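Local coordinates for A1 protein (PDB 3RLK) that is the read-through form of the phage Qbeta coat protein, a minor structural component of the virion that is probably needed for infection of the host, at residues A[105-119]-A[130-144]. Residues are numbered along the deposited sequence; the frame is centred on the assembly and turned at random.
Sequences ATDQAMRDQKYDIRE and ERFIYLKSINAYCSL
An antiparallel beta hairpin of the read-through domain's barrel pairs Ile117-Glu119 with Arg131-Ile133, and a salt-bridge network ties helix 107-112 to the face bearing Ile117, Glu119, Arg131 and Ile133. Arg118 and Phe132 form the hydrogen-bonded pair, Arg118 N giving to Phe132 O at 2.9 Å and Phe132 N to Arg118 O at 2.8 Å. Arg131, long and with five N-H groups, suits its place between helix and strand. Its chain, swung to 135° at chi2, carries the guanidinium between two acids: Arg131 NE binds Glu119 OE2 at 2.7 Å, from above the carboxylate plane, while Arg131 NH1 and NH2 both grip Asp107 OD1, each at 2.8 Å. Glu119 OE1 accepts from Trp50 NE1. Arg131 NH1 also reaches Ala105 O (2.9 Å), and Met110 CG lies over one guanidinium face, so the flat group is fixed in rotation and its charge probably well balanced. Beside it, Ile117 CG1 packs on Ile133 CD1 at 3.7 Å, branched residues suited to a buried strand face. On the Arg118 and Phe132 face, Tyr141 OH sits over the guanidinium of Arg118, whose NH1 donates to Leu37 O and forms a salt bridge with Glu38. Strand 52-58 runs parallel beside 117-121, strand 140-143 flanks 129-135, and Ile183 of strand 183-188 covers Ile133.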
# COMPACT_ATOMS: atom_id res chain seq x y z
N ALA A 105 -8.77 -0.23 -3.63
CA ALA A 105 -9.30 0.35 -4.89
C ALA A 105 -10.84 0.61 -4.86
O ALA A 105 -11.44 1.10 -5.83
CB ALA A 105 -8.88 -0.50 -6.13
N THR A 106 -11.48 0.26 -3.75
CA THR A 106 -12.93 0.38 -3.66
C THR A 106 -13.38 1.81 -3.37
O THR A 106 -12.63 2.66 -2.86
CB THR A 106 -13.55 -0.56 -2.56
OG1 THR A 106 -13.18 -0.09 -1.27
CG2 THR A 106 -13.12 -2.02 -2.81
N ASP A 107 -14.62 2.09 -3.76
CA ASP A 107 -15.25 3.37 -3.43
C ASP A 107 -15.22 3.66 -1.94
O ASP A 107 -15.00 4.79 -1.50
CB ASP A 107 -16.70 3.35 -3.94
CG ASP A 107 -16.81 3.70 -5.41
OD1 ASP A 107 -15.77 3.77 -6.11
OD2 ASP A 107 -17.96 3.86 -5.90
N GLN A 108 -15.47 2.60 -1.16
CA GLN A 108 -15.32 2.67 0.25
C GLN A 108 -13.95 3.21 0.71
O GLN A 108 -13.86 4.11 1.56
CB GLN A 108 -15.54 1.26 0.78
CG GLN A 108 -15.61 1.23 2.27
CD GLN A 108 -16.78 2.00 2.77
OE1 GLN A 108 -17.94 1.65 2.51
NE2 GLN A 108 -16.51 3.05 3.52
N ALA A 109 -12.88 2.63 0.18
CA ALA A 109 -11.55 3.08 0.60
C ALA A 109 -11.32 4.54 0.16
O ALA A 109 -10.76 5.35 0.93
CB ALA A 109 -10.50 2.15 0.03
N MET A 110 -11.80 4.87 -1.01
CA MET A 110 -11.73 6.27 -1.48
C MET A 110 -12.48 7.28 -0.59
O MET A 110 -11.98 8.38 -0.36
CB MET A 110 -12.19 6.39 -2.93
CG MET A 110 -11.31 5.81 -4.03
SD MET A 110 -9.71 6.64 -4.14
CE MET A 110 -10.10 8.30 -3.70
N ARG A 111 -13.68 6.91 -0.13
CA ARG A 111 -14.46 7.79 0.77
C ARG A 111 -13.72 8.03 2.09
O ARG A 111 -13.70 9.17 2.62
CB ARG A 111 -15.89 7.22 1.06
CG ARG A 111 -16.85 7.11 -0.16
CD ARG A 111 -18.31 6.76 0.25
NE ARG A 111 -19.13 6.38 -0.91
CZ ARG A 111 -20.43 6.04 -0.81
NH1 ARG A 111 -21.02 6.05 0.39
NH2 ARG A 111 -21.15 5.69 -1.90
N ASP A 112 -13.13 6.96 2.64
CA ASP A 112 -12.53 7.03 3.98
C ASP A 112 -11.18 7.73 4.08
O ASP A 112 -10.92 8.43 5.03
CB ASP A 112 -12.45 5.61 4.55
CG ASP A 112 -13.82 5.04 4.83
OD1 ASP A 112 -14.80 5.83 4.73
OD2 ASP A 112 -13.96 3.82 5.17
N GLN A 113 -10.34 7.53 3.08
CA GLN A 113 -8.93 7.94 3.12
C GLN A 113 -8.21 7.58 4.41
O GLN A 113 -7.48 8.40 4.96
CB GLN A 113 -8.78 9.43 2.82
CG GLN A 113 -9.29 9.87 1.40
CD GLN A 113 -8.49 9.36 0.27
OE1 GLN A 113 -9.01 8.84 -0.71
NE2 GLN A 113 -7.21 9.54 0.36
N LYS A 114 -8.43 6.37 4.90
CA LYS A 114 -7.60 5.80 5.99
C LYS A 114 -6.17 5.67 5.47
O LYS A 114 -5.24 5.86 6.26
CB LYS A 114 -8.12 4.42 6.39
CG LYS A 114 -9.52 4.50 7.09
CD LYS A 114 -10.04 3.10 7.22
CE LYS A 114 -11.35 3.18 8.04
NZ LYS A 114 -12.07 1.87 7.80
N TYR A 115 -5.99 5.38 4.17
CA TYR A 115 -4.69 5.59 3.50
C TYR A 115 -4.92 6.67 2.44
O TYR A 115 -6.06 6.87 2.05
CB TYR A 115 -4.23 4.28 2.78
CG TYR A 115 -3.75 3.27 3.79
CD1 TYR A 115 -2.39 3.21 4.17
CD2 TYR A 115 -4.65 2.36 4.37
CE1 TYR A 115 -1.95 2.29 5.14
CE2 TYR A 115 -4.21 1.43 5.36
CZ TYR A 115 -2.84 1.39 5.68
OH TYR A 115 -2.39 0.46 6.61
N ASP A 116 -3.88 7.36 1.98
CA ASP A 116 -4.11 8.39 0.95
C ASP A 116 -4.14 7.73 -0.42
O ASP A 116 -3.15 7.09 -0.83
CB ASP A 116 -2.98 9.42 0.92
CG ASP A 116 -2.91 10.23 2.22
OD1 ASP A 116 -3.90 10.90 2.52
OD2 ASP A 116 -1.86 10.19 2.91
N ILE A 117 -5.26 7.88 -1.12
CA ILE A 117 -5.49 7.19 -2.39
C ILE A 117 -6.06 8.28 -3.32
O ILE A 117 -6.92 9.03 -2.89
CB ILE A 117 -6.53 6.09 -2.19
CG1 ILE A 117 -6.18 5.23 -0.95
CG2 ILE A 117 -6.71 5.29 -3.49
CD1 ILE A 117 -7.37 4.33 -0.54
N ARG A 118 -5.53 8.43 -4.53
CA ARG A 118 -6.09 9.46 -5.48
C ARG A 118 -6.59 8.77 -6.70
O ARG A 118 -5.97 7.80 -7.18
CB ARG A 118 -5.04 10.54 -5.84
CG ARG A 118 -4.85 11.52 -4.68
CD ARG A 118 -3.94 12.70 -5.05
NE ARG A 118 -3.94 13.66 -3.95
CZ ARG A 118 -3.30 14.84 -3.94
NH1 ARG A 118 -2.67 15.28 -5.01
NH2 ARG A 118 -3.34 15.59 -2.82
N GLU A 119 -7.70 9.26 -7.27
CA GLU A 119 -8.14 8.69 -8.56
C GLU A 119 -7.49 9.45 -9.71
O GLU A 119 -7.49 10.70 -9.70
CB GLU A 119 -9.66 8.86 -8.66
CG GLU A 119 -10.28 8.02 -9.77
CD GLU A 119 -11.70 7.64 -9.44
OE1 GLU A 119 -12.42 8.48 -8.87
OE2 GLU A 119 -12.08 6.49 -9.72
N GLU A 130 -7.87 5.16 -12.94
CA GLU A 130 -7.49 4.11 -11.96
C GLU A 130 -7.36 4.71 -10.59
O GLU A 130 -7.43 5.96 -10.44
CB GLU A 130 -6.19 3.43 -12.42
CG GLU A 130 -6.46 2.55 -13.66
CD GLU A 130 -5.24 1.84 -14.23
OE1 GLU A 130 -4.14 2.04 -13.66
OE2 GLU A 130 -5.44 1.05 -15.24
N ARG A 131 -7.27 3.87 -9.57
CA ARG A 131 -6.98 4.38 -8.21
C ARG A 131 -5.54 4.12 -7.82
O ARG A 131 -4.99 2.97 -8.08
CB ARG A 131 -7.99 3.83 -7.19
CG ARG A 131 -9.26 4.68 -7.28
CD ARG A 131 -10.44 3.91 -7.29
NE ARG A 131 -11.65 4.70 -7.69
CZ ARG A 131 -12.85 4.46 -7.21
NH1 ARG A 131 -13.00 3.52 -6.27
NH2 ARG A 131 -13.91 5.16 -7.64
N PHE A 132 -4.90 5.16 -7.24
CA PHE A 132 -3.45 5.18 -7.04
C PHE A 132 -3.15 5.34 -5.55
O PHE A 132 -3.61 6.31 -4.88
CB PHE A 132 -2.81 6.37 -7.77
CG PHE A 132 -2.85 6.26 -9.24
CD1 PHE A 132 -1.71 5.92 -9.94
CD2 PHE A 132 -4.02 6.49 -9.91
CE1 PHE A 132 -1.75 5.86 -11.38
CE2 PHE A 132 -4.10 6.44 -11.29
CZ PHE A 132 -2.98 6.10 -12.03
N ILE A 133 -2.41 4.38 -4.99
CA ILE A 133 -2.04 4.49 -3.57
C ILE A 133 -0.86 5.45 -3.45
O ILE A 133 0.06 5.42 -4.30
CB ILE A 133 -1.73 3.05 -3.02
CG1 ILE A 133 -1.59 3.09 -1.49
CG2 ILE A 133 -0.56 2.37 -3.80
CD1 ILE A 133 -2.93 3.43 -0.79
N TYR A 134 -0.90 6.32 -2.44
CA TYR A 134 0.26 7.20 -2.25
C TYR A 134 1.35 6.45 -1.48
O TYR A 134 1.02 5.75 -0.48
CB TYR A 134 -0.16 8.49 -1.48
CG TYR A 134 1.02 9.39 -1.15
CD1 TYR A 134 1.74 10.07 -2.17
CD2 TYR A 134 1.39 9.60 0.17
CE1 TYR A 134 2.82 10.90 -1.85
CE2 TYR A 134 2.45 10.46 0.50
CZ TYR A 134 3.16 11.11 -0.52
OH TYR A 134 4.22 11.94 -0.21
N LEU A 135 2.60 6.55 -1.96
CA LEU A 135 3.76 5.95 -1.30
C LEU A 135 4.66 7.05 -0.78
O LEU A 135 5.48 7.61 -1.50
CB LEU A 135 4.54 5.01 -2.25
CG LEU A 135 3.74 4.02 -3.11
CD1 LEU A 135 4.59 3.27 -4.19
CD2 LEU A 135 3.17 2.96 -2.20
N LYS A 136 4.54 7.32 0.51
CA LYS A 136 5.29 8.42 1.17
C LYS A 136 6.77 8.23 1.10
O LYS A 136 7.48 9.21 0.86
CB LYS A 136 4.83 8.46 2.63
CG LYS A 136 5.58 9.48 3.54
CD LYS A 136 5.56 10.91 2.96
CE LYS A 136 5.95 11.95 4.06
NZ LYS A 136 5.94 13.38 3.50
N SER A 137 7.21 6.97 1.28
CA SER A 137 8.63 6.59 1.19
C SER A 137 9.31 7.14 -0.04
O SER A 137 10.49 7.55 0.02
CB SER A 137 8.72 5.05 1.16
OG SER A 137 8.31 4.59 2.44
N ILE A 138 8.59 7.14 -1.15
CA ILE A 138 9.17 7.71 -2.38
C ILE A 138 8.40 8.92 -2.92
O ILE A 138 8.70 9.40 -4.05
CB ILE A 138 9.36 6.55 -3.49
CG1 ILE A 138 7.99 5.94 -3.84
CG2 ILE A 138 10.32 5.44 -2.96
CD1 ILE A 138 7.97 4.96 -5.02
N ASN A 139 7.46 9.46 -2.12
CA ASN A 139 6.54 10.56 -2.50
C ASN A 139 6.04 10.46 -3.95
O ASN A 139 6.28 11.35 -4.77
CB ASN A 139 7.26 11.92 -2.28
CG ASN A 139 6.35 13.13 -2.49
OD1 ASN A 139 5.21 13.17 -2.03
ND2 ASN A 139 6.92 14.19 -3.11
N ALA A 140 5.31 9.38 -4.24
CA ALA A 140 4.86 9.14 -5.59
C ALA A 140 3.69 8.18 -5.39
O ALA A 140 3.50 7.58 -4.29
CB ALA A 140 5.97 8.54 -6.48
N TYR A 141 3.00 7.96 -6.49
CA TYR A 141 1.74 7.19 -6.48
C TYR A 141 1.94 5.94 -7.32
O TYR A 141 2.67 5.92 -8.30
CB TYR A 141 0.63 8.03 -7.09
CG TYR A 141 0.15 9.09 -6.21
CD1 TYR A 141 -0.91 8.86 -5.32
CD2 TYR A 141 0.78 10.32 -6.21
CE1 TYR A 141 -1.35 9.92 -4.41
CE2 TYR A 141 0.35 11.37 -5.35
CZ TYR A 141 -0.70 11.16 -4.47
OH TYR A 141 -1.08 12.20 -3.65
N CYS A 142 1.22 4.89 -6.95
CA CYS A 142 1.35 3.61 -7.74
C CYS A 142 -0.08 3.08 -7.99
O CYS A 142 -0.92 3.15 -7.07
CB CYS A 142 2.19 2.60 -6.92
SG CYS A 142 2.58 1.13 -7.94
N SER A 143 -0.39 2.65 -9.21
CA SER A 143 -1.76 2.21 -9.60
C SER A 143 -2.10 0.87 -8.90
O SER A 143 -1.35 -0.09 -9.11
CB SER A 143 -1.82 1.95 -11.08
OG SER A 143 -3.12 1.44 -11.39
N LEU A 144 -3.23 0.81 -8.18
CA LEU A 144 -3.75 -0.42 -7.56
C LEU A 144 -4.12 -1.49 -8.65
O LEU A 144 -4.01 -2.73 -8.44
CB LEU A 144 -4.94 -0.05 -6.63
CG LEU A 144 -4.40 0.73 -5.41
CD1 LEU A 144 -5.60 1.46 -4.74
CD2 LEU A 144 -3.65 -0.27 -4.44
O HOH W 1 -1.43 5.60 0.66